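PDB 3DTD: invasion-associated protein B from Bartonella henselae, which is of unknown molecular function but is probably associated with the invasion of host cells by this bacterium. Local coordinates for residues Leu125-Met135 with Leu145-Ser156. Residues are numbered along the deposited sequence; the frame is centred on the assembly and turned at random.
With GOL (glycerol), chain P.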
ATOM      1  N   LEU C 125      17.375  37.931 -27.019  1.00 44.84           N
ATOM      2  CA  LEU C 125      17.363  36.798 -26.086  1.00 44.49           C
ATOM      3  C   LEU C 125      18.742  36.531 -25.474  1.00 44.56           C
ATOM      4  O   LEU C 125      18.844  36.201 -24.293  1.00 43.64           O
ATOM      5  CB  LEU C 125      16.861  35.536 -26.802  1.00 43.18           C
ATOM      6  CG  LEU C 125      15.467  34.900 -26.669  1.00 44.78           C
ATOM      7  CD1 LEU C 125      14.436  35.718 -25.904  1.00 39.85           C
ATOM      8  CD2 LEU C 125      14.948  34.507 -28.040  1.00 39.38           C
ATOM      9  N   ARG C 126      19.788  36.677 -26.289  1.00 45.34           N
ATOM     10  CA  ARG C 126      21.177  36.495 -25.851  1.00 44.71           C
ATOM     11  C   ARG C 126      21.619  37.557 -24.851  1.00 44.87           C
ATOM     12  O   ARG C 126      22.387  37.266 -23.939  1.00 47.80           O
ATOM     13  CB  ARG C 126      22.138  36.501 -27.042  1.00 43.34           C
ATOM     14  CG  ARG C 126      21.793  35.523 -28.138  1.00 40.01           C
ATOM     15  CD  ARG C 126      22.800  35.579 -29.262  1.00 28.69           C
ATOM     16  NE  ARG C 126      23.784  34.526 -29.069  1.00 41.85           N
ATOM     17  CZ  ARG C 126      23.930  33.479 -29.869  1.00 38.75           C
ATOM     18  NH1 ARG C 126      23.187  33.344 -30.961  1.00 43.56           N
ATOM     19  NH2 ARG C 126      24.843  32.571 -29.580  1.00 25.49           N
ATOM     20  N   ALA C 127      21.124  38.780 -25.026  1.00 45.54           N
ATOM     21  CA  ALA C 127      21.482  39.904 -24.160  1.00 48.41           C
ATOM     22  C   ALA C 127      20.519  40.103 -22.987  1.00 48.78           C
ATOM     23  O   ALA C 127      20.790  40.898 -22.085  1.00 51.67           O
ATOM     24  CB  ALA C 127      21.593  41.192 -24.984  1.00 48.14           C
ATOM     25  N   GLY C 128      19.406  39.376 -22.997  1.00 47.25           N
ATOM     26  CA  GLY C 128      18.349  39.567 -22.005  1.00 42.82           C
ATOM     27  C   GLY C 128      18.503  38.768 -20.729  1.00 41.28           C
ATOM     28  O   GLY C 128      19.332  37.864 -20.653  1.00 42.06           O
ATOM     29  N   LYS C 129      17.691  39.112 -19.731  1.00 42.43           N
ATOM     30  CA  LYS C 129      17.662  38.410 -18.445  1.00 47.13           C
ATOM     31  C   LYS C 129      16.382  37.592 -18.259  1.00 45.53           C
ATOM     32  O   LYS C 129      16.427  36.453 -17.791  1.00 44.49           O
ATOM     33  CB  LYS C 129      17.845  39.397 -17.285  1.00 50.56           C
ATOM     34  CG  LYS C 129      19.296  39.515 -16.807  1.00 64.97           C
ATOM     35  CD  LYS C 129      19.625  40.898 -16.260  1.00 77.33           C
ATOM     36  CE  LYS C 129      20.096  41.830 -17.370  1.00 86.60           C
ATOM     37  NZ  LYS C 129      20.565  43.139 -16.841  1.00 90.68           N
ATOM     38  N   HIS C 130      15.252  38.163 -18.638  1.00 45.42           N
ATOM     39  CA  HIS C 130      13.944  37.530 -18.555  1.00 44.84           C
ATOM     40  C   HIS C 130      13.210  37.612 -19.857  1.00 44.18           C
ATOM     41  O   HIS C 130      13.209  38.596 -20.498  1.00 43.39           O
ATOM     42  CB  HIS C 130      13.078  38.217 -17.531  1.00 46.90           C
ATOM     43  CG  HIS C 130      13.369  37.812 -16.136  1.00 54.60           C
ATOM     44  ND1 HIS C 130      12.444  37.894 -15.133  1.00 64.62           N
ATOM     45  CD2 HIS C 130      14.488  37.325 -15.575  1.00 62.23           C
ATOM     46  CE1 HIS C 130      12.977  37.452 -14.017  1.00 65.88           C
ATOM     47  NE2 HIS C 130      14.222  37.113 -14.256  1.00 62.14           N
ATOM     48  N   LEU C 131      12.548  36.558 -20.223  1.00 41.57           N
ATOM     49  CA  LEU C 131      11.557  36.615 -21.288  1.00 41.21           C
ATOM     50  C   LEU C 131      10.184  36.694 -20.635  1.00 42.10           C
ATOM     51  O   LEU C 131       9.666  35.697 -20.137  1.00 42.53           O
ATOM     52  CB  LEU C 131      11.661  35.403 -22.212  1.00 38.75           C
ATOM     53  CG  LEU C 131      10.645  35.314 -23.359  1.00 38.32           C
ATOM     54  CD1 LEU C 131      10.739  36.503 -24.314  1.00 37.90           C
ATOM     55  CD2 LEU C 131      10.847  34.029 -24.105  1.00 37.05           C
ATOM     56  N   LYS C 132       9.618  37.897 -20.615  1.00 43.72           N
ATOM     57  CA  LYS C 132       8.354  38.157 -19.937  1.00 42.98           C
ATOM     58  C   LYS C 132       7.164  37.696 -20.766  1.00 42.41           C
ATOM     59  O   LYS C 132       7.106  37.927 -21.977  1.00 40.11           O
ATOM     60  CB  LYS C 132       8.221  39.645 -19.602  1.00 47.20           C
ATOM     61  CG  LYS C 132       9.172  40.133 -18.513  1.00 53.94           C
ATOM     62  CD  LYS C 132       8.907  41.586 -18.165  1.00 69.04           C
ATOM     63  CE  LYS C 132       9.873  42.082 -17.101  1.00 83.49           C
ATOM     64  NZ  LYS C 132       9.648  43.519 -16.764  1.00 87.36           N
ATOM     65  N   LEU C 133       6.221  37.034 -20.103  1.00 43.77           N
ATOM     66  CA  LEU C 133       4.999  36.567 -20.755  1.00 43.75           C
ATOM     67  C   LEU C 133       3.779  37.363 -20.295  1.00 41.95           C
ATOM     68  O   LEU C 133       3.662  37.712 -19.118  1.00 41.50           O
ATOM     69  CB  LEU C 133       4.767  35.074 -20.501  1.00 43.71           C
ATOM     70  CG  LEU C 133       5.598  33.922 -21.090  1.00 45.76           C
ATOM     71  CD1 LEU C 133       6.632  34.344 -22.144  1.00 43.26           C
ATOM     72  CD2 LEU C 133       6.273  33.144 -19.987  1.00 46.50           C
ATOM     73  N   ALA C 134       2.880  37.647 -21.234  1.00 41.94           N
ATOM     74  CA  ALA C 134       1.618  38.328 -20.939  1.00 42.56           C
ATOM     75  C   ALA C 134       0.454  37.615 -21.627  1.00 40.75           C
ATOM     76  O   ALA C 134       0.481  37.389 -22.840  1.00 40.17           O
ATOM     77  CB  ALA C 134       1.684  39.789 -21.371  1.00 43.45           C
ATOM     78  N   MET C 135      -0.560  37.256 -20.843  1.00 42.05           N
ATOM     79  CA  MET C 135      -1.739  36.555 -21.367  1.00 41.47           C
ATOM     80  C   MET C 135      -3.011  36.926 -20.601  1.00 43.88           C
ATOM     81  O   MET C 135      -2.963  37.696 -19.642  1.00 43.74           O
ATOM     82  CB  MET C 135      -1.510  35.033 -21.394  1.00 39.15           C
ATOM     83  CG  MET C 135      -1.173  34.403 -20.049  1.00 39.34           C
ATOM     84  SD  MET C 135      -0.240  32.863 -20.197  1.00 36.97           S
ATOM     85  CE  MET C 135       1.419  33.478 -20.444  1.00 41.61           C
ATOM     86  N   LEU C 145      -2.689  37.950 -16.892  1.00 54.51           N
ATOM     87  CA  LEU C 145      -1.642  37.229 -16.177  1.00 53.27           C
ATOM     88  C   LEU C 145      -0.310  37.711 -16.743  1.00 54.44           C
ATOM     89  O   LEU C 145       0.036  37.405 -17.889  1.00 51.05           O
ATOM     90  CB  LEU C 145      -1.809  35.710 -16.332  1.00 51.62           C
ATOM     91  CG  LEU C 145      -0.929  34.776 -15.483  1.00 53.15           C
ATOM     92  CD1 LEU C 145      -1.200  34.932 -13.992  1.00 52.22           C
ATOM     93  CD2 LEU C 145      -1.117  33.326 -15.896  1.00 50.15           C
ATOM     94  N   ASN C 146       0.422  38.483 -15.941  1.00 56.36           N
ATOM     95  CA  ASN C 146       1.622  39.176 -16.413  1.00 57.01           C
ATOM     96  C   ASN C 146       2.901  38.862 -15.637  1.00 56.32           C
ATOM     97  O   ASN C 146       3.974  39.358 -15.984  1.00 56.43           O
ATOM     98  CB  ASN C 146       1.389  40.695 -16.427  1.00 59.20           C
ATOM     99  CG  ASN C 146       0.308  41.126 -17.411  1.00 62.65           C
ATOM    100  OD1 ASN C 146       0.072  40.480 -18.437  1.00 63.76           O
ATOM    101  ND2 ASN C 146      -0.348  42.238 -17.101  1.00 62.30           N
ATOM    102  N   ASP C 147       2.789  38.036 -14.599  1.00 55.86           N
ATOM    103  CA  ASP C 147       3.921  37.759 -13.706  1.00 57.81           C
ATOM    104  C   ASP C 147       4.761  36.525 -14.080  1.00 55.12           C
ATOM    105  O   ASP C 147       5.695  36.157 -13.362  1.00 54.72           O
ATOM    106  CB  ASP C 147       3.458  37.693 -12.238  1.00 62.72           C
ATOM    107  CG  ASP C 147       2.361  36.656 -11.997  1.00 71.79           C
ATOM    108  OD1 ASP C 147       1.952  36.505 -10.826  1.00 81.02           O
ATOM    109  OD2 ASP C 147       1.902  35.997 -12.955  1.00 74.12           O
ATOM    110  N   LEU C 148       4.430  35.899 -15.204  1.00 51.17           N
ATOM    111  CA  LEU C 148       5.162  34.730 -15.685  1.00 46.73           C
ATOM    112  C   LEU C 148       6.300  35.118 -16.626  1.00 44.22           C
ATOM    113  O   LEU C 148       6.206  36.098 -17.364  1.00 45.14           O
ATOM    114  CB  LEU C 148       4.214  33.749 -16.376  1.00 47.15           C
ATOM    115  CG  LEU C 148       3.623  32.539 -15.644  1.00 47.34           C
ATOM    116  CD1 LEU C 148       3.191  32.820 -14.210  1.00 46.46           C
ATOM    117  CD2 LEU C 148       2.463  32.012 -16.465  1.00 44.01           C
ATOM    118  N   PHE C 149       7.374  34.334 -16.592  1.00 42.14           N
ATOM    119  CA  PHE C 149       8.583  34.606 -17.364  1.00 41.17           C
ATOM    120  C   PHE C 149       9.387  33.332 -17.584  1.00 40.87           C
ATOM    121  O   PHE C 149       9.153  32.315 -16.929  1.00 41.53           O
ATOM    122  CB  PHE C 149       9.468  35.672 -16.679  1.00 44.39           C
ATOM    123  CG  PHE C 149       9.714  35.410 -15.218  1.00 47.84           C
ATOM    124  CD1 PHE C 149      10.731  34.550 -14.807  1.00 47.22           C
ATOM    125  CD2 PHE C 149       8.921  36.021 -14.251  1.00 48.94           C
ATOM    126  CE1 PHE C 149      10.943  34.299 -13.466  1.00 49.56           C
ATOM    127  CE2 PHE C 149       9.127  35.772 -12.906  1.00 50.32           C
ATOM    128  CZ  PHE C 149      10.132  34.911 -12.516  1.00 51.81           C
ATOM    129  N   VAL C 150      10.328  33.401 -18.521  1.00 39.61           N
ATOM    130  CA  VAL C 150      11.365  32.388 -18.673  1.00 35.68           C
ATOM    131  C   VAL C 150      12.707  33.082 -18.408  1.00 37.29           C
ATOM    132  O   VAL C 150      12.995  34.120 -18.997  1.00 36.85           O
ATOM    133  CB  VAL C 150      11.337  31.730 -20.084  1.00 35.21           C
ATOM    134  CG1 VAL C 150      12.447  30.703 -20.235  1.00 29.06           C
ATOM    135  CG2 VAL C 150       9.990  31.068 -20.345  1.00 32.12           C
ATOM    136  N   GLN C 151      13.502  32.525 -17.497  1.00 37.74           N
ATOM    137  CA  GLN C 151      14.812  33.087 -17.173  1.00 36.05           C
ATOM    138  C   GLN C 151      15.811  32.734 -18.269  1.00 36.79           C
ATOM    139  O   GLN C 151      15.864  31.589 -18.722  1.00 36.06           O
ATOM    140  CB  GLN C 151      15.297  32.580 -15.819  1.00 35.04           C
ATOM    141  CG  GLN C 151      14.415  32.961 -14.648  1.00 36.08           C
ATOM    142  CD  GLN C 151      14.935  32.422 -13.333  1.00 39.49           C
ATOM    143  OE1 GLN C 151      15.788  33.033 -12.694  1.00 44.44           O
ATOM    144  NE2 GLN C 151      14.415  31.270 -12.917  1.00 37.82           N
ATOM    145  N   LEU C 152      16.597  33.723 -18.687  1.00 39.39           N
ATOM    146  CA  LEU C 152      17.462  33.589 -19.860  1.00 37.02           C
ATOM    147  C   LEU C 152      18.949  33.373 -19.555  1.00 35.97           C
ATOM    148  O   LEU C 152      19.770  33.377 -20.468  1.00 39.71           O
ATOM    149  CB  LEU C 152      17.282  34.795 -20.797  1.00 35.03           C
ATOM    150  CG  LEU C 152      15.885  35.049 -21.374  1.00 35.01           C
ATOM    151  CD1 LEU C 152      15.842  36.408 -22.063  1.00 34.24           C
ATOM    152  CD2 LEU C 152      15.439  33.932 -22.329  1.00 30.39           C
ATOM    153  N   ASN C 153      19.294  33.185 -18.282  1.00 39.16           N
ATOM    154  CA  ASN C 153      20.682  32.918 -17.895  1.00 38.07           C
ATOM    155  C   ASN C 153      21.184  31.596 -18.475  1.00 39.06           C
ATOM    156  O   ASN C 153      20.708  30.520 -18.109  1.00 39.34           O
ATOM    157  CB  ASN C 153      20.862  32.942 -16.374  1.00 41.24           C
ATOM    158  CG  ASN C 153      22.317  32.779 -15.957  1.00 44.16           C
ATOM    159  OD1 ASN C 153      22.759  31.683 -15.618  1.00 50.41           O
ATOM    160  ND2 ASN C 153      23.072  33.868 -16.007  1.00 50.34           N
ATOM    161  N   GLY C 154      22.128  31.699 -19.405  1.00 36.66           N
ATOM    162  CA  GLY C 154      22.681  30.538 -20.079  1.00 30.90           C
ATOM    163  C   GLY C 154      22.149  30.312 -21.484  1.00 34.38           C
ATOM    164  O   GLY C 154      22.570  29.366 -22.145  1.00 37.82           O
ATOM    165  N   PHE C 155      21.234  31.175 -21.935  1.00 36.46           N
ATOM    166  CA  PHE C 155      20.620  31.060 -23.266  1.00 38.38           C
ATOM    167  C   PHE C 155      21.660  31.147 -24.375  1.00 41.06           C
ATOM    168  O   PHE C 155      21.673  30.314 -25.282  1.00 42.01           O
ATOM    169  CB  PHE C 155      19.538  32.132 -23.481  1.00 38.77           C
ATOM    170  CG  PHE C 155      18.743  31.964 -24.758  1.00 41.51           C
ATOM    171  CD1 PHE C 155      17.492  31.353 -24.732  1.00 43.52           C
ATOM    172  CD2 PHE C 155      19.231  32.439 -25.980  1.00 41.35           C
ATOM    173  CE1 PHE C 155      16.748  31.192 -25.904  1.00 43.99           C
ATOM    174  CE2 PHE C 155      18.504  32.277 -27.155  1.00 39.55           C
ATOM    175  CZ  PHE C 155      17.259  31.654 -27.117  1.00 42.33           C
ATOM    176  N   SER C 156      22.511  32.167 -24.299  1.00 41.51           N
ATOM    177  CA  SER C 156      23.531  32.423 -25.315  1.00 37.34           C
ATOM    178  C   SER C 156      24.510  31.251 -25.436  1.00 39.74           C
ATOM    179  O   SER C 156      24.778  30.779 -26.542  1.00 41.88           O
ATOM    180  CB  SER C 156      24.264  33.740 -25.014  1.00 37.41           C
ATOM    181  OG  SER C 156      24.693  34.391 -26.193  1.00 52.88           O
TER
HETATM  182  C1  GOL P 194      24.395  33.214 -21.588  1.00 54.36           C
HETATM  183  O1  GOL P 194      25.421  32.324 -21.213  1.00 46.32           O
HETATM  184  C2  GOL P 194      24.173  34.369 -20.610  1.00 63.58           C
HETATM  185  O2  GOL P 194      24.327  33.967 -19.264  1.00 60.33           O
HETATM  186  C3  GOL P 194      22.777  34.954 -20.819  1.00 53.60           C
HETATM  187  O3  GOL P 194      22.348  34.774 -22.154  1.00 46.38           O
HETATM  188  O   HOH W   1      17.957  34.771 -15.670  1.00 37.15           O
HETATM  189  O   HOH W   2      16.620  35.364 -13.304  1.00 54.52           O
HETATM  190  O   HOH W   3       2.229  35.997 -17.638  1.00 46.72           O
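Leu145 and Met135 exchange both backbone bonds of an antiparallel pair, Leu145 N to Met135 O measuring 2.8 Å, and their side chains run together on the same face. The hairpin exemplifies how an irregular strand keeps its partner: around Asn146 and Asp147 the register slips by one residue, and a water bridges the irregular part, donating to Leu133 O and Leu145 O and accepting from Leu148 N. Pairing resumes where Leu133 N reaches Leu148 O. Phe149, its CG set between backbone N and carbonyl carbon (chi1 49°), brings one ring face against His130 in an offset stack, centroids 4.4 Å apart and planes at 24°. On the opposite face of the sheet, Val150 meets Leu131, and their backbones trade two bonds, Leu131 N to Val150 O at 2.8 Å. Gln151 OE1 takes a water that also reaches His130 NE2, besides bonding Thr28 of the second subunit. Leu152 N bonds Lys129 O; Leu152 CD2 touches Leu125 CD1 and Leu131 CB, while CD1 rests against the backbone at His130 C and Leu125 O. After the type II turn through Gly154, Leu125 CB sits over the Phe155 ring, 4.0 Å from its centroid, and Ser156 OG receives Arg126 NE at 3.0 Å. Strand 88-92 flanks 130-136 on the side away from 144-151, Leu131 and Leu133 pack toward strand 58-66, and the hairpin leads from the C-terminal end of helix 119-127 to the N-terminal end of helix 155-168.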